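Local coordinates for protein alginase (Pseudoalteromonas, PDB 4Q8K) that probably cleaves the polysaccharide alginate by beta-elimination, as a polysaccharide lyase of family 18 with a jelly-roll catalytic domain that binds calcium, at residues 255-260 with 278-283; 219-224 with 239-244; 212-217 with 283-288. All coordinates share one frame; numbering follows the deposited sequence.

The three contacts run from the buried middle of the lyase domain to its calcium-bearing rim. Contact 2 is the core one: all its touching residues are buried, and its centre is about 10 Å from that of the chain, against 15 Å for contact 1 and 12 Å for contact 3, both partly buried. Contacts 1 and 2 belong to one sheet, where strands 234-241 and 257-265 are neighbours, and they share the calcium ion and one of its waters. Contact 3 lies in the other sheet, sharing Glu283 with contact 1. Contacts 1 and 2 add metal ligands to their apolar packing, whereas contact 3 holds no metal ligand.

Contact 1 of 3, residues 255-260 with 278-283; sequences NGIFDV and TMTSGE. With CA (calcium ion), chain B.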
loop_
_atom_site.group_PDB
_atom_site.type_symbol
_atom_site.label_atom_id
_atom_site.label_comp_id
_atom_site.label_asym_id
_atom_site.label_seq_id
_atom_site.Cartn_x
_atom_site.Cartn_y
_atom_site.Cartn_z
ATOM N N ASN A 255 -0.597 -19.315 -5.521
ATOM C CA ASN A 255 0.552 -20.220 -5.591
ATOM C C ASN A 255 1.743 -19.792 -4.734
ATOM O O ASN A 255 2.813 -20.396 -4.801
ATOM C CB ASN A 255 0.996 -20.451 -7.037
ATOM C CG ASN A 255 1.744 -19.272 -7.609
ATOM O OD1 ASN A 255 1.652 -18.175 -7.081
ATOM N ND2 ASN A 255 2.493 -19.492 -8.686
ATOM N N GLY A 256 1.555 -18.753 -3.922
ATOM C CA GLY A 256 2.584 -18.336 -2.989
ATOM C C GLY A 256 3.598 -17.388 -3.605
ATOM O O GLY A 256 4.452 -16.846 -2.908
ATOM N N ILE A 257 3.517 -17.203 -4.917
ATOM C CA ILE A 257 4.391 -16.255 -5.598
ATOM C C ILE A 257 3.637 -14.948 -5.776
ATOM O O ILE A 257 2.707 -14.862 -6.568
ATOM C CB ILE A 257 4.860 -16.778 -6.967
ATOM C CG1 ILE A 257 5.625 -18.095 -6.793
ATOM C CG2 ILE A 257 5.729 -15.736 -7.671
ATOM C CD1 ILE A 257 6.117 -18.693 -8.111
ATOM N N PHE A 258 4.028 -13.926 -5.024
ATOM C CA PHE A 258 3.317 -12.665 -5.074
ATOM C C PHE A 258 3.887 -11.777 -6.168
ATOM O O PHE A 258 5.096 -11.605 -6.259
ATOM C CB PHE A 258 3.418 -11.954 -3.723
ATOM C CG PHE A 258 2.828 -12.738 -2.600
ATOM C CD1 PHE A 258 3.597 -13.647 -1.894
ATOM C CD2 PHE A 258 1.484 -12.603 -2.280
ATOM C CE1 PHE A 258 3.043 -14.391 -0.860
ATOM C CE2 PHE A 258 0.918 -13.347 -1.251
ATOM C CZ PHE A 258 1.703 -14.245 -0.542
ATOM N N ASP A 259 3.005 -11.245 -7.005
ATOM C CA ASP A 259 3.376 -10.204 -7.947
ATOM C C ASP A 259 3.496 -8.891 -7.192
ATOM O O ASP A 259 2.670 -8.575 -6.331
ATOM C CB ASP A 259 2.309 -10.066 -9.024
ATOM C CG ASP A 259 2.265 -11.265 -9.947
ATOM O OD1 ASP A 259 3.277 -11.510 -10.639
ATOM O OD2 ASP A 259 1.240 -11.967 -9.965
ATOM N N VAL A 260 4.534 -8.128 -7.506
ATOM C CA VAL A 260 4.660 -6.791 -6.962
ATOM C C VAL A 260 4.538 -5.865 -8.150
ATOM O O VAL A 260 5.310 -5.964 -9.104
ATOM C CB VAL A 260 6.016 -6.563 -6.278
ATOM C CG1 VAL A 260 6.103 -5.130 -5.753
ATOM C CG2 VAL A 260 6.238 -7.580 -5.168
ATOM N N THR A 278 8.528 -10.266 -8.486
ATOM C CA THR A 278 7.804 -11.292 -7.743
ATOM C C THR A 278 8.594 -11.668 -6.496
ATOM O O THR A 278 9.803 -11.459 -6.430
ATOM C CB THR A 278 7.589 -12.574 -8.579
ATOM O OG1 THR A 278 8.861 -13.092 -8.993
ATOM C CG2 THR A 278 6.728 -12.296 -9.801
ATOM N N MET A 279 7.901 -12.224 -5.503
ATOM C CA MET A 279 8.544 -12.643 -4.268
ATOM C C MET A 279 7.749 -13.767 -3.633
ATOM O O MET A 279 6.564 -13.925 -3.908
ATOM C CB MET A 279 8.621 -11.480 -3.271
ATOM C CG MET A 279 7.256 -10.951 -2.824
ATOM S SD MET A 279 7.380 -9.437 -1.836
ATOM C CE MET A 279 8.568 -9.956 -0.588
ATOM N N THR A 280 8.417 -14.536 -2.782
ATOM C CA THR A 280 7.727 -15.497 -1.943
ATOM C C THR A 280 7.680 -14.977 -0.504
ATOM O O THR A 280 8.458 -14.102 -0.107
ATOM C CB THR A 280 8.357 -16.917 -2.025
ATOM O OG1 THR A 280 9.727 -16.874 -1.597
ATOM C CG2 THR A 280 8.284 -17.445 -3.455
ATOM N N SER A 281 6.741 -15.500 0.264
ATOM C CA SER A 281 6.571 -15.079 1.647
ATOM C C SER A 281 7.877 -15.203 2.431
ATOM O O SER A 281 8.532 -16.253 2.413
ATOM C CB SER A 281 5.481 -15.918 2.310
ATOM O OG SER A 281 5.220 -15.447 3.615
ATOM N N GLY A 282 8.264 -14.126 3.110
ATOM C CA GLY A 282 9.498 -14.127 3.872
ATOM C C GLY A 282 10.629 -13.388 3.172
ATOM O O GLY A 282 11.655 -13.090 3.774
ATOM N N GLU A 283 10.451 -13.103 1.891
ATOM C CA GLU A 283 11.481 -12.394 1.140
ATOM C C GLU A 283 11.386 -10.886 1.347
ATOM O O GLU A 283 10.396 -10.391 1.885
ATOM C CB GLU A 283 11.425 -12.769 -0.339
ATOM C CG GLU A 283 11.931 -14.180 -0.605
ATOM C CD GLU A 283 12.057 -14.494 -2.083
ATOM O OE1 GLU A 283 13.016 -15.204 -2.454
ATOM O OE2 GLU A 283 11.201 -14.037 -2.871
HETATM CA CA CA B . 0.912 -15.952 -7.697
HETATM O O HOH W 1 5.230 -17.843 -0.434
HETATM O O HOH W 2 -0.079 -13.883 -8.701
#
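Phe258 and Met279 form the tight centre of this antiparallel pairing. They are a hydrogen-bonded pair: Phe258 N reaches Met279 O at 2.8 Å, and Met279 N returns a bond of 3.0 Å to Phe258 O. On their face of the sheet Phe258 CB rests on Met279 CG at 4.1 Å. Met279 CG lies between backbone N and carbonyl carbon (chi1 63°), and the chain runs on to put SD 4.0 Å from Val260 CG2, so an apolar patch backs the paired main chains. On the other face Ile257 CG2 crosses Thr278 at its CB, 3.8 Å away, and the methyl CG2 of Thr278 lies alongside the carboxylate of Asp259, whose oxygens are held by the backbone N atoms of Asp250 and Ser251.

Toward Gly256 the strands part, and a water takes over: it donates to Gly256 O and accepts from Ser281 N at 2.9 Å. Here Thr280 is exposed to solvent. Just beyond, Asn255 OD1 binds calcium at 2.4 Å while accepting from Ile257 N, an Asx turn; Ile257 O binds the same ion. Asp242, Asp250, Val252 and a water complete the site. The hairpin of strands 257-265 and 271-280 lies beside strand 234-241 in its sheet, while Phe258, Met279 and Ser281 pack against strand 204-216 of the other.

Contact 2 of 3, residues 219-224 with 239-244; sequences GGKTII and YVSDTD. With CA (calcium ion), chain B; SO4 (sulfate ion), chain C.
Lys221 lies over Ser241 and runs on past Tyr239 to a bound sulfate. Its CG is anti to the backbone N (chi1 172°), and the chain stays extended beyond it, which carries the amine clear of the strand. CB is 4.1 Å from Ser241 OG, and CG follows the same side chain. CD lies 3.6 Å from Ser241 OG and also touches Thr243 CG2, and CE comes to 3.7 Å from Tyr239 CD2 on an oblique approach to the ring. NZ donates to sulfate O1 at 2.6 Å and to a water that also bonds Ser241 OG and Thr243 OG1, itself hydrogen-bonded to Glu245 N. Tyr239 OH gives the same anion a hydrogen bond at O3, while Ile223 CG1 sits over a face of its ring, a CH-pi contact of 4.1 Å to the centroid.

Paired bonds join Thr222 and Val240, whose side chains lie side by side on the other face. Past the strand ends, Asp242 OD2 accepts from Gly219 N at 2.7 Å, on its anti side but 35° out of the carboxylate plane, and from Gly256 N, while OD1 binds calcium. Two donors on OD2 and the metal on OD1 restrict the carboxylate's rotation. The sulfate is probably from the crystallisation liquor; its pairing with lysine and tyrosine is consistent with a site that could receive an anionic group, such as a carboxylate of alginate.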
loop_
_atom_site.group_PDB
_atom_site.type_symbol
_atom_site.label_atom_id
_atom_site.label_comp_id
_atom_site.label_asym_id
_atom_site.label_seq_id
_atom_site.Cartn_x
_atom_site.Cartn_y
_atom_site.Cartn_z
ATOM N N GLY A 219 -2.436 -16.499 -1.732
ATOM C CA GLY A 219 -3.647 -15.866 -2.227
ATOM C C GLY A 219 -3.869 -14.465 -1.687
ATOM O O GLY A 219 -4.788 -13.767 -2.123
ATOM N N GLY A 220 -3.029 -14.048 -0.745
ATOM C CA GLY A 220 -3.168 -12.728 -0.154
ATOM C C GLY A 220 -2.910 -11.607 -1.155
ATOM O O GLY A 220 -2.166 -11.782 -2.130
ATOM N N LYS A 221 -3.545 -10.458 -0.934
ATOM C CA LYS A 221 -3.332 -9.271 -1.765
ATOM C C LYS A 221 -3.418 -8.013 -0.907
ATOM O O LYS A 221 -4.427 -7.776 -0.228
ATOM C CB LYS A 221 -4.379 -9.207 -2.870
ATOM C CG LYS A 221 -4.372 -7.915 -3.691
ATOM C CD LYS A 221 -5.354 -8.037 -4.830
ATOM C CE LYS A 221 -5.423 -6.770 -5.657
ATOM N NZ LYS A 221 -6.387 -6.893 -6.802
ATOM N N THR A 222 -2.370 -7.196 -0.947
ATOM C CA THR A 222 -2.370 -5.981 -0.140
ATOM C C THR A 222 -1.833 -4.792 -0.920
ATOM O O THR A 222 -1.087 -4.959 -1.891
ATOM C CB THR A 222 -1.515 -6.142 1.121
ATOM O OG1 THR A 222 -1.541 -4.914 1.868
ATOM C CG2 THR A 222 -0.074 -6.494 0.754
ATOM N N ILE A 223 -2.239 -3.597 -0.498
ATOM C CA ILE A 223 -1.642 -2.359 -1.001
ATOM C C ILE A 223 -0.699 -1.832 0.080
ATOM O O ILE A 223 -1.111 -1.624 1.225
ATOM C CB ILE A 223 -2.725 -1.305 -1.350
ATOM C CG1 ILE A 223 -3.645 -1.817 -2.468
ATOM C CG2 ILE A 223 -2.086 0.037 -1.773
ATOM C CD1 ILE A 223 -4.843 -0.923 -2.692
ATOM N N ILE A 224 0.572 -1.622 -0.277
ATOM C CA ILE A 224 1.589 -1.280 0.727
ATOM C C ILE A 224 2.021 0.185 0.650
ATOM O O ILE A 224 2.726 0.675 1.527
ATOM C CB ILE A 224 2.855 -2.187 0.655
ATOM C CG1 ILE A 224 3.600 -2.014 -0.671
ATOM C CG2 ILE A 224 2.509 -3.669 0.886
ATOM C CD1 ILE A 224 4.934 -2.716 -0.690
ATOM N N TYR A 239 1.193 -2.775 -5.098
ATOM C CA TYR A 239 0.561 -4.001 -4.603
ATOM C C TYR A 239 1.550 -5.128 -4.393
ATOM O O TYR A 239 2.553 -5.252 -5.099
ATOM C CB TYR A 239 -0.450 -4.556 -5.607
ATOM C CG TYR A 239 -1.633 -3.694 -5.963
ATOM C CD1 TYR A 239 -1.485 -2.588 -6.782
ATOM C CD2 TYR A 239 -2.919 -4.025 -5.516
ATOM C CE1 TYR A 239 -2.561 -1.814 -7.139
ATOM C CE2 TYR A 239 -4.012 -3.248 -5.875
ATOM C CZ TYR A 239 -3.826 -2.147 -6.677
ATOM O OH TYR A 239 -4.897 -1.366 -7.041
ATOM N N VAL A 240 1.212 -5.983 -3.442
ATOM C CA VAL A 240 1.828 -7.289 -3.299
ATOM C C VAL A 240 0.660 -8.285 -3.342
ATOM O O VAL A 240 -0.214 -8.269 -2.477
ATOM C CB VAL A 240 2.620 -7.415 -1.990
ATOM C CG1 VAL A 240 3.219 -8.807 -1.857
ATOM C CG2 VAL A 240 3.716 -6.353 -1.927
ATOM N N SER A 241 0.635 -9.126 -4.371
ATOM C CA SER A 241 -0.622 -9.739 -4.801
ATOM C C SER A 241 -0.442 -11.151 -5.348
ATOM O O SER A 241 0.405 -11.384 -6.206
ATOM C CB SER A 241 -1.261 -8.843 -5.875
ATOM O OG SER A 241 -2.413 -9.425 -6.447
ATOM N N ASP A 242 -1.273 -12.081 -4.880
ATOM C CA ASP A 242 -1.162 -13.479 -5.296
ATOM C C ASP A 242 -2.443 -13.909 -6.005
ATOM O O ASP A 242 -3.089 -14.867 -5.595
ATOM C CB ASP A 242 -0.863 -14.381 -4.086
ATOM C CG ASP A 242 -0.544 -15.826 -4.475
ATOM O OD1 ASP A 242 -0.310 -16.075 -5.670
ATOM O OD2 ASP A 242 -0.524 -16.715 -3.593
ATOM N N THR A 243 -2.812 -13.187 -7.057
ATOM C CA THR A 243 -4.072 -13.436 -7.760
ATOM C C THR A 243 -3.875 -13.886 -9.199
ATOM O O THR A 243 -2.749 -13.973 -9.694
ATOM C CB THR A 243 -4.957 -12.179 -7.832
ATOM O OG1 THR A 243 -4.420 -11.285 -8.816
ATOM C CG2 THR A 243 -5.041 -11.486 -6.471
ATOM N N ASP A 244 -4.995 -14.137 -9.873
ATOM C CA ASP A 244 -4.990 -14.548 -11.273
ATOM C C ASP A 244 -5.131 -13.356 -12.211
ATOM O O ASP A 244 -5.363 -13.533 -13.408
ATOM C CB ASP A 244 -6.141 -15.529 -11.539
ATOM C CG ASP A 244 -5.664 -16.936 -11.856
ATOM O OD1 ASP A 244 -4.445 -17.185 -11.821
ATOM O OD2 ASP A 244 -6.527 -17.805 -12.127
HETATM CA CA CA B . 0.912 -15.952 -7.697
HETATM S S SO4 C . -7.953 -3.531 -7.981
HETATM O O1 SO4 C . -6.965 -4.588 -7.903
HETATM O O2 SO4 C . -9.299 -4.075 -7.822
HETATM O O3 SO4 C . -7.659 -2.595 -6.893
HETATM O O4 SO4 C . -7.854 -2.835 -9.265
HETATM O O HOH W 3 -4.570 -8.552 -8.513
HETATM O O HOH W 2 -0.079 -13.883 -8.701
#

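Contact 3 of 3, residues 212-217 with 283-288; sequences VKVEMS and ETFNLR
Val212 and Phe285 are an antiparallel hydrogen-bonded pair, with Val212 N bonded to Phe285 O at 2.7 Å and Phe285 N to Val212 O, though the directions of the short strand segments differ by 136°. Val214 N to Glu283 O adds a longer bond, 3.2 Å, and Gly282 then pairs with Val214.

On the buried face Val212 supplies most of the side-chain contact. Its CB stands over one face of the Phe285 ring, 4.2 Å from the centroid and 19° off the normal, a CH-pi arrangement displaced toward the rim. CG1 adds to this at 4.0 Å from CE1, and CG2 crosses to Leu287 CB at the same distance. Val214 CG2 meets the ring at its edge. The ring reaches these valines because Phe285 CG takes the position between backbone N and carbonyl carbon (chi1 67°). On the other face Thr284 OG1 packs on the aliphatic start of Lys213, 3.3 Å from CB, and the lysine leads away from there.

Replacing Phe285 with an alanine is likely to open a gap beside Val212 and take an apolar neighbour from Ile224 and the stacked ring from Phe301. Strands 204-216 and 284-292, far apart in sequence yet adjacent in one sheet, with an inner face packed on strand 221-228 of the other, are characteristic of the concanavalin-like jelly-roll beta sandwich.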
loop_
_atom_site.group_PDB
_atom_site.type_symbol
_atom_site.label_atom_id
_atom_site.label_comp_id
_atom_site.label_asym_id
_atom_site.label_seq_id
_atom_site.Cartn_x
_atom_site.Cartn_y
_atom_site.Cartn_z
ATOM N N VAL A 212 11.412 -3.589 2.440
ATOM C CA VAL A 212 10.124 -4.195 2.734
ATOM C C VAL A 212 10.176 -5.714 2.730
ATOM O O VAL A 212 10.478 -6.330 1.708
ATOM C CB VAL A 212 9.043 -3.755 1.704
ATOM C CG1 VAL A 212 7.678 -4.329 2.089
ATOM C CG2 VAL A 212 8.972 -2.246 1.590
ATOM N N LYS A 213 9.855 -6.313 3.872
ATOM C CA LYS A 213 9.726 -7.767 3.952
ATOM C C LYS A 213 8.245 -8.112 4.037
ATOM O O LYS A 213 7.496 -7.470 4.770
ATOM C CB LYS A 213 10.496 -8.311 5.159
ATOM C CG LYS A 213 10.387 -9.815 5.367
ATOM C CD LYS A 213 11.167 -10.257 6.608
ATOM C CE LYS A 213 10.940 -11.736 6.913
ATOM N NZ LYS A 213 11.744 -12.230 8.074
ATOM N N VAL A 214 7.811 -9.107 3.274
ATOM C CA VAL A 214 6.403 -9.473 3.276
ATOM C C VAL A 214 6.249 -10.943 3.624
ATOM O O VAL A 214 6.887 -11.796 3.022
ATOM C CB VAL A 214 5.725 -9.183 1.911
ATOM C CG1 VAL A 214 4.257 -9.562 1.958
ATOM C CG2 VAL A 214 5.878 -7.706 1.524
ATOM N N GLU A 215 5.428 -11.223 4.631
ATOM C CA GLU A 215 5.088 -12.593 4.992
ATOM C C GLU A 215 3.572 -12.678 4.935
ATOM O O GLU A 215 2.879 -11.960 5.659
ATOM C CB GLU A 215 5.578 -12.919 6.399
ATOM C CG GLU A 215 7.086 -12.845 6.582
ATOM C CD GLU A 215 7.474 -12.802 8.049
ATOM O OE1 GLU A 215 7.654 -13.885 8.644
ATOM O OE2 GLU A 215 7.572 -11.689 8.617
ATOM N N MET A 216 3.049 -13.525 4.055
ATOM C CA MET A 216 1.605 -13.559 3.834
ATOM C C MET A 216 1.146 -14.903 3.283
ATOM O O MET A 216 1.834 -15.515 2.466
ATOM C CB MET A 216 1.180 -12.434 2.881
ATOM C CG MET A 216 -0.315 -12.381 2.571
ATOM S SD MET A 216 -0.922 -10.744 2.076
ATOM C CE MET A 216 0.127 -10.383 0.660
ATOM N N SER A 217 -0.035 -15.335 3.720
ATOM C CA SER A 217 -0.640 -16.574 3.233
ATOM C C SER A 217 -0.849 -16.573 1.726
ATOM O O SER A 217 -1.126 -15.532 1.125
ATOM C CB SER A 217 -2.003 -16.784 3.893
ATOM O OG SER A 217 -1.911 -16.690 5.298
ATOM N N GLU A 283 10.451 -13.103 1.891
ATOM C CA GLU A 283 11.481 -12.394 1.140
ATOM C C GLU A 283 11.386 -10.886 1.347
ATOM O O GLU A 283 10.396 -10.391 1.885
ATOM C CB GLU A 283 11.425 -12.769 -0.339
ATOM C CG GLU A 283 11.931 -14.180 -0.605
ATOM C CD GLU A 283 12.057 -14.494 -2.083
ATOM O OE1 GLU A 283 13.016 -15.204 -2.454
ATOM O OE2 GLU A 283 11.201 -14.037 -2.871
ATOM N N THR A 284 12.422 -10.165 0.919
ATOM C CA THR A 284 12.517 -8.732 1.160
ATOM C C THR A 284 12.916 -8.026 -0.127
ATOM O O THR A 284 13.683 -8.571 -0.918
ATOM C CB THR A 284 13.572 -8.424 2.249
ATOM O OG1 THR A 284 13.215 -9.084 3.474
ATOM C CG2 THR A 284 13.689 -6.921 2.497
ATOM N N PHE A 285 12.373 -6.830 -0.350
ATOM C CA PHE A 285 12.767 -6.029 -1.510
ATOM C C PHE A 285 12.870 -4.561 -1.125
ATOM O O PHE A 285 12.466 -4.171 -0.028
ATOM C CB PHE A 285 11.787 -6.223 -2.671
ATOM C CG PHE A 285 10.393 -5.682 -2.409
ATOM C CD1 PHE A 285 9.444 -6.439 -1.752
ATOM C CD2 PHE A 285 10.027 -4.424 -2.872
ATOM C CE1 PHE A 285 8.164 -5.938 -1.534
ATOM C CE2 PHE A 285 8.761 -3.925 -2.664
ATOM C CZ PHE A 285 7.820 -4.679 -1.997
ATOM N N ASN A 286 13.427 -3.753 -2.020
ATOM C CA ASN A 286 13.538 -2.327 -1.777
ATOM C C ASN A 286 12.473 -1.569 -2.547
ATOM O O ASN A 286 12.267 -1.805 -3.742
ATOM C CB ASN A 286 14.930 -1.825 -2.177
ATOM C CG ASN A 286 15.233 -0.443 -1.625
ATOM O OD1 ASN A 286 15.559 -0.297 -0.445
ATOM N ND2 ASN A 286 15.135 0.576 -2.473
ATOM N N LEU A 287 11.791 -0.662 -1.856
ATOM C CA LEU A 287 10.744 0.143 -2.465
ATOM C C LEU A 287 11.104 1.623 -2.440
ATOM O O LEU A 287 11.423 2.173 -1.393
ATOM C CB LEU A 287 9.407 -0.064 -1.741
ATOM C CG LEU A 287 8.229 0.758 -2.272
ATOM C CD1 LEU A 287 7.850 0.354 -3.682
ATOM C CD2 LEU A 287 7.024 0.589 -1.335
ATOM N N ARG A 288 11.048 2.266 -3.596
ATOM C CA ARG A 288 11.226 3.717 -3.662
ATOM C C ARG A 288 10.096 4.348 -4.464
ATOM O O ARG A 288 9.881 4.011 -5.627
ATOM C CB ARG A 288 12.587 4.096 -4.267
ATOM C CG ARG A 288 12.894 5.594 -4.198
ATOM C CD ARG A 288 14.385 5.877 -4.450
ATOM N NE ARG A 288 14.745 7.265 -4.153
ATOM C CZ ARG A 288 14.850 8.207 -5.079
ATOM N NH1 ARG A 288 15.172 9.456 -4.755
ATOM N NH2 ARG A 288 14.633 7.892 -6.346
#